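Local coordinates for carbohydrate binding protein, putative, cpb33A (Cellvibrio japonicus, PDB 5FJQ) that acts as a copper-dependent lytic polysaccharide monooxygenase important for efficient chitin utilization, this chain being the LPMO domain of a longer protein, at residues R152-S157 against Y172-V177; H24-A29 against L75-W80. All blocks are in the same frame, centred on the assembly; numbering follows the deposited sequence.

Contact 1: residues R152-S157 against Y172-V177; sequences RHIIYS and YQCIDV
Tyr156 and Cys174 face each other as a non-hydrogen-bonded pair of an antiparallel β-ladder, and the sulfur of Cys174 sits beside the tyrosine ring, 3.5 Å from SG to Tyr156 CD1. Seen from the ring centroid, SG lies 67° off the ring normal, an oblique sulfur-aromatic contact. With CG anti to the backbone N (chi1 -159°), the Tyr156 ring slants across to the partner strand and brings its OH to Tyr172, 3.3 Å from both CB and CD2 of that residue. On the same face Ile154 CG1 runs alongside the Asp176 carboxylate, 3.9 Å from OD1, and a water donates to both His153 O and Asp176 OD1.

On the face that carries Ile155, Ile175 and Val177, the three aliphatic side chains pack together, with His153, Ser157 and Gln173 beside them. Ile155 CG2 meets Ile175 CD1 at 4.0 Å, while Ile155 CD1 rests against both methyls of Val177, 3.9 Å from CG1 and equally far from CG2.

Six backbone hydrogen bonds, two for each of the pairs His153-Val177, Ile155-Ile175 and Ser157-Gln173, hold the strands in register; that from Ile175 N to Ile155 O measures 2.7 Å.

A second shell fixes the polar ends: Tyr156 OH bonds to Leu62 O, Ser157 OG to Trp94 NE1, and Tyr172 OH to His53 ND1. Cys174 is disulfide-bonded to Cys63, and Asp176 forms a salt bridge with Arg10. Strands 152-161 and 169-178 form a β-hairpin in the β-sandwich core of the LPMO domain; strand 102-109 pairs with the far edge of 152-161, and Phe92 of strand 88-96, in the other sheet, packs on Ile155 and Ile175.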
loop_
_atom_site.group_PDB
_atom_site.type_symbol
_atom_site.label_atom_id
_atom_site.label_comp_id
_atom_site.label_asym_id
_atom_site.label_seq_id
_atom_site.Cartn_x
_atom_site.Cartn_y
_atom_site.Cartn_z
ATOM N N ARG A 152 12.117 5.648 9.128
ATOM C CA ARG A 152 11.210 4.729 8.534
ATOM C C ARG A 152 9.999 5.484 8.049
ATOM O O ARG A 152 9.526 6.406 8.705
ATOM C CB ARG A 152 10.785 3.770 9.654
ATOM C CG ARG A 152 11.776 2.653 9.790
ATOM C CD ARG A 152 11.415 1.804 10.986
ATOM N NE ARG A 152 12.080 0.554 10.689
ATOM C CZ ARG A 152 11.428 -0.525 10.310
ATOM N NH1 ARG A 152 10.083 -0.480 10.297
ATOM N NH2 ARG A 152 12.111 -1.642 10.015
ATOM N N HIS A 153 9.499 5.107 6.887
ATOM C CA HIS A 153 8.407 5.805 6.294
ATOM C C HIS A 153 7.389 4.841 5.731
ATOM O O HIS A 153 7.680 3.666 5.521
ATOM C CB HIS A 153 8.942 6.829 5.262
ATOM C CG HIS A 153 9.507 8.033 5.942
ATOM N ND1 HIS A 153 8.690 9.046 6.416
ATOM C CD2 HIS A 153 10.755 8.311 6.389
ATOM C CE1 HIS A 153 9.428 9.917 7.086
ATOM N NE2 HIS A 153 10.686 9.514 7.058
ATOM N N ILE A 154 6.169 5.351 5.538
ATOM C CA ILE A 154 5.164 4.593 4.867
ATOM C C ILE A 154 4.938 5.220 3.520
ATOM O O ILE A 154 4.751 6.472 3.375
ATOM C CB ILE A 154 3.837 4.512 5.663
ATOM C CG1 ILE A 154 4.085 3.938 7.060
ATOM C CG2 ILE A 154 2.781 3.690 4.911
ATOM C CD1 ILE A 154 2.795 3.928 7.896
ATOM N N ILE A 155 4.922 4.325 2.540
ATOM C CA ILE A 155 4.476 4.687 1.210
ATOM C C ILE A 155 3.094 4.074 0.965
ATOM O O ILE A 155 2.850 2.895 1.291
ATOM C CB ILE A 155 5.460 4.271 0.118
ATOM C CG1 ILE A 155 6.706 5.192 0.205
ATOM C CG2 ILE A 155 4.757 4.337 -1.253
ATOM C CD1 ILE A 155 7.895 4.622 -0.468
ATOM N N TYR A 156 2.202 4.892 0.407
ATOM C CA TYR A 156 0.885 4.442 0.043
ATOM C C TYR A 156 0.778 4.523 -1.465
ATOM O O TYR A 156 0.822 5.618 -2.018
ATOM C CB TYR A 156 -0.129 5.380 0.696
ATOM C CG TYR A 156 -1.503 4.801 0.841
ATOM C CD1 TYR A 156 -1.694 3.515 1.340
ATOM C CD2 TYR A 156 -2.655 5.560 0.467
ATOM C CE1 TYR A 156 -2.992 2.996 1.468
ATOM C CE2 TYR A 156 -3.962 5.055 0.613
ATOM C CZ TYR A 156 -4.132 3.785 1.128
ATOM O OH TYR A 156 -5.443 3.321 1.237
ATOM N N SER A 157 0.761 3.369 -2.147
ATOM C CA SER A 157 0.330 3.337 -3.547
ATOM C C SER A 157 -1.141 3.015 -3.753
ATOM O O SER A 157 -1.740 2.142 -3.068
ATOM C CB SER A 157 1.197 2.308 -4.328
ATOM O OG SER A 157 0.925 2.359 -5.719
ATOM N N TYR A 172 -5.285 -0.684 -2.888
ATOM C CA TYR A 172 -4.539 0.106 -1.924
ATOM C C TYR A 172 -3.410 -0.654 -1.257
ATOM O O TYR A 172 -3.658 -1.699 -0.651
ATOM C CB TYR A 172 -5.477 0.761 -0.886
ATOM C CG TYR A 172 -6.624 1.460 -1.552
ATOM C CD1 TYR A 172 -7.823 0.768 -1.858
ATOM C CD2 TYR A 172 -6.545 2.818 -1.848
ATOM C CE1 TYR A 172 -8.856 1.417 -2.505
ATOM C CE2 TYR A 172 -7.602 3.480 -2.471
ATOM C CZ TYR A 172 -8.757 2.758 -2.786
ATOM O OH TYR A 172 -9.779 3.375 -3.420
ATOM N N GLN A 173 -2.184 -0.119 -1.364
ATOM C CA GLN A 173 -1.052 -0.770 -0.781
ATOM C C GLN A 173 -0.122 0.103 -0.007
ATOM O O GLN A 173 0.632 0.898 -0.613
ATOM C CB GLN A 173 -0.170 -1.428 -1.865
ATOM C CG GLN A 173 -0.845 -2.447 -2.738
ATOM C CD GLN A 173 -0.776 -3.785 -2.094
ATOM O OE1 GLN A 173 0.284 -4.334 -1.978
ATOM N NE2 GLN A 173 -1.924 -4.304 -1.604
ATOM N N CYS A 174 -0.090 -0.152 1.300
ATOM C CA CYS A 174 0.900 0.380 2.225
ATOM C C CYS A 174 2.178 -0.413 2.125
ATOM O O CYS A 174 2.122 -1.640 2.193
ATOM C CB CYS A 174 0.431 0.268 3.640
ATOM S SG CYS A 174 -0.865 1.503 4.105
ATOM N N ILE A 175 3.303 0.312 1.940
ATOM C CA ILE A 175 4.670 -0.265 1.803
ATOM C C ILE A 175 5.521 0.401 2.904
ATOM O O ILE A 175 5.428 1.624 3.063
ATOM C CB ILE A 175 5.248 0.052 0.422
ATOM C CG1 ILE A 175 4.240 -0.401 -0.687
ATOM C CG2 ILE A 175 6.551 -0.706 0.209
ATOM C CD1 ILE A 175 4.300 0.440 -1.959
ATOM N N ASP A 176 6.298 -0.393 3.672
ATOM C CA ASP A 176 7.216 0.190 4.661
ATOM C C ASP A 176 8.664 0.274 4.154
ATOM O O ASP A 176 9.211 -0.724 3.686
ATOM C CB ASP A 176 7.182 -0.565 5.956
ATOM C CG ASP A 176 5.822 -0.753 6.482
ATOM O OD1 ASP A 176 5.290 0.233 7.121
ATOM O OD2 ASP A 176 5.307 -1.902 6.266
ATOM N N VAL A 177 9.274 1.445 4.276
ATOM C CA VAL A 177 10.637 1.655 3.744
ATOM C C VAL A 177 11.515 2.302 4.818
ATOM O O VAL A 177 11.005 2.945 5.784
ATOM C CB VAL A 177 10.657 2.497 2.436
ATOM C CG1 VAL A 177 9.901 1.796 1.309
ATOM C CG2 VAL A 177 10.075 3.883 2.700
HETATM O O HOH W 1 7.474 1.912 7.980
#

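Contact 2: residues H24-A29 against L75-W80; sequences HPACIA and LARNDW
Ala26 presses its CB against the Arg77-Asp79 ion pair and the Trp80 indole, the methyl lying 3.4 Å from both Arg77 NE and Asp79 OD1 and 3.6 Å from Trp80 CE3. The Arg77 chain, extended at chi2, bends at chi3 (63°) and lays its guanidinium against the first turn of the helix, one face toward Ala26 CA and Pro25 O, with NH1 3.5 Å from Ala29 CB. Asp79 holds the group in this pose: Arg77 grips the carboxylate side-on, NE to OD1 and NH2 to OD2, each at 2.8 Å.

His24 is the N-cap of the helix: with CG anti to its own N (chi1 173°), ND1 accepts from Ala26 N in the ring plane, and the CE1-NE2 edge of the ring faces Asp79 O, with CE1 3.0 Å from that oxygen. Further along, Leu75 CD1 meets Ala29 CB at 3.8 Å.

The contact thus seats the start of helix 25-33 on the loop leading to strand 83-84. Trp80 also packs on Ala30 of that helix and on Cys14 of helix 10-17, which the Cys14-Cys27 disulfide ties to helix 25-33.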
loop_
_atom_site.group_PDB
_atom_site.type_symbol
_atom_site.label_atom_id
_atom_site.label_comp_id
_atom_site.label_asym_id
_atom_site.label_seq_id
_atom_site.Cartn_x
_atom_site.Cartn_y
_atom_site.Cartn_z
ATOM N N HIS A 24 7.434 -12.683 13.169
ATOM C CA HIS A 24 7.951 -11.336 13.350
ATOM C C HIS A 24 6.949 -10.565 14.251
ATOM O O HIS A 24 5.760 -10.678 14.063
ATOM C CB HIS A 24 8.214 -10.649 11.995
ATOM C CG HIS A 24 8.593 -9.212 12.125
ATOM N ND1 HIS A 24 7.798 -8.293 12.792
ATOM C CD2 HIS A 24 9.690 -8.534 11.703
ATOM C CE1 HIS A 24 8.404 -7.116 12.788
ATOM N NE2 HIS A 24 9.549 -7.233 12.132
ATOM N N PRO A 25 7.433 -9.811 15.238
ATOM C CA PRO A 25 6.517 -9.227 16.179
ATOM C C PRO A 25 5.384 -8.347 15.567
ATOM O O PRO A 25 4.251 -8.470 15.992
ATOM C CB PRO A 25 7.450 -8.466 17.131
ATOM C CG PRO A 25 8.598 -8.082 16.254
ATOM C CD PRO A 25 8.818 -9.331 15.453
ATOM N N ALA A 26 5.660 -7.497 14.585
ATOM C CA ALA A 26 4.560 -6.738 13.880
ATOM C C ALA A 26 3.517 -7.642 13.211
ATOM O O ALA A 26 2.335 -7.344 13.236
ATOM C CB ALA A 26 5.136 -5.770 12.828
ATOM N N CYS A 27 3.939 -8.753 12.600
ATOM C CA CYS A 27 2.972 -9.627 11.935
ATOM C C CYS A 27 2.221 -10.461 12.960
ATOM O O CYS A 27 1.080 -10.799 12.735
ATOM C CB CYS A 27 3.661 -10.569 10.880
ATOM S SG CYS A 27 4.652 -9.686 9.625
ATOM N N ILE A 28 2.887 -10.818 14.074
ATOM C CA ILE A 28 2.198 -11.517 15.182
ATOM C C ILE A 28 1.075 -10.570 15.651
ATOM O O ILE A 28 -0.101 -10.994 15.883
ATOM C CB ILE A 28 3.185 -11.834 16.330
ATOM C CG1 ILE A 28 4.247 -12.913 15.849
ATOM C CG2 ILE A 28 2.421 -12.433 17.490
ATOM C CD1 ILE A 28 5.378 -13.109 16.858
ATOM N N ALA A 29 1.411 -9.295 15.817
ATOM C CA ALA A 29 0.358 -8.298 16.227
ATOM C C ALA A 29 -0.775 -8.225 15.148
ATOM O O ALA A 29 -1.960 -8.347 15.484
ATOM C CB ALA A 29 0.960 -6.946 16.435
ATOM N N LEU A 75 -2.151 -1.215 12.019
ATOM C CA LEU A 75 -1.470 -0.947 13.333
ATOM C C LEU A 75 -0.293 0.028 13.128
ATOM O O LEU A 75 0.447 -0.173 12.195
ATOM C CB LEU A 75 -0.958 -2.269 13.915
ATOM C CG LEU A 75 -2.091 -3.230 14.328
ATOM C CD1 LEU A 75 -1.572 -4.529 14.909
ATOM C CD2 LEU A 75 -3.095 -2.596 15.247
ATOM N N ALA A 76 -0.149 1.060 13.977
ATOM C CA ALA A 76 1.042 1.944 14.026
ATOM C C ALA A 76 2.238 1.229 14.694
ATOM O O ALA A 76 2.206 0.908 15.862
ATOM C CB ALA A 76 0.683 3.217 14.797
ATOM N N ARG A 77 3.289 0.945 13.950
ATOM C CA ARG A 77 4.446 0.247 14.497
ATOM C C ARG A 77 5.640 0.799 13.800
ATOM O O ARG A 77 5.531 1.151 12.649
ATOM C CB ARG A 77 4.311 -1.235 14.247
ATOM C CG ARG A 77 3.120 -1.788 15.041
ATOM C CD ARG A 77 3.020 -3.278 14.925
ATOM N NE ARG A 77 4.201 -3.919 15.509
ATOM C CZ ARG A 77 4.266 -4.453 16.736
ATOM N NH1 ARG A 77 3.222 -4.478 17.533
ATOM N NH2 ARG A 77 5.390 -5.041 17.153
ATOM N N ASN A 78 6.753 0.920 14.520
ATOM C CA ASN A 78 8.030 1.394 13.947
ATOM C C ASN A 78 8.860 0.177 13.634
ATOM O O ASN A 78 10.080 0.294 13.379
ATOM C CB ASN A 78 8.789 2.268 14.955
ATOM C CG ASN A 78 8.948 1.594 16.335
ATOM O OD1 ASN A 78 8.521 0.450 16.569
ATOM N ND2 ASN A 78 9.558 2.325 17.272
ATOM N N ASP A 79 8.235 -0.992 13.653
ATOM C CA ASP A 79 9.020 -2.234 13.393
ATOM C C ASP A 79 8.474 -3.081 12.241
ATOM O O ASP A 79 8.853 -4.286 12.061
ATOM C CB ASP A 79 9.149 -3.058 14.653
ATOM C CG ASP A 79 7.837 -3.698 15.051
ATOM O OD1 ASP A 79 6.785 -3.263 14.522
ATOM O OD2 ASP A 79 7.859 -4.623 15.883
ATOM N N TRP A 80 7.628 -2.468 11.413
ATOM C CA TRP A 80 7.142 -3.227 10.237
ATOM C C TRP A 80 8.338 -3.691 9.441
ATOM O O TRP A 80 9.344 -2.943 9.340
ATOM C CB TRP A 80 6.225 -2.404 9.360
ATOM C CG TRP A 80 4.859 -2.136 9.957
ATOM C CD1 TRP A 80 4.408 -0.916 10.429
ATOM C CD2 TRP A 80 3.763 -3.074 10.174
ATOM N NE1 TRP A 80 3.122 -1.048 10.891
ATOM C CE2 TRP A 80 2.697 -2.341 10.747
ATOM C CE3 TRP A 80 3.573 -4.443 9.926
ATOM C CZ2 TRP A 80 1.456 -2.937 11.106
ATOM C CZ3 TRP A 80 2.318 -5.022 10.288
ATOM C CH2 TRP A 80 1.300 -4.268 10.856
#

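Overall arrangement
Contact 1 belongs to the buried core and contact 2 to the partly buried periphery, their centres about 14 Å apart. They share no helix or strand, the first joining two hairpin strands and the second a helix and a loop. Contact 1 is a continuous β-ladder with aliphatic packing on one face and aromatic and sulfur packing on the other; contact 2 relies on small helix side chains set against an ion pair and an indole. They meet where Arg152 NH1 probably bonds to Trp80 O, and Arg10, the salt-bridge partner of Asp176, also makes a cation-pi contact with Trp80. Contact 1 comes nearer the copper, about 11 Å from it at the Tyr172 side chain.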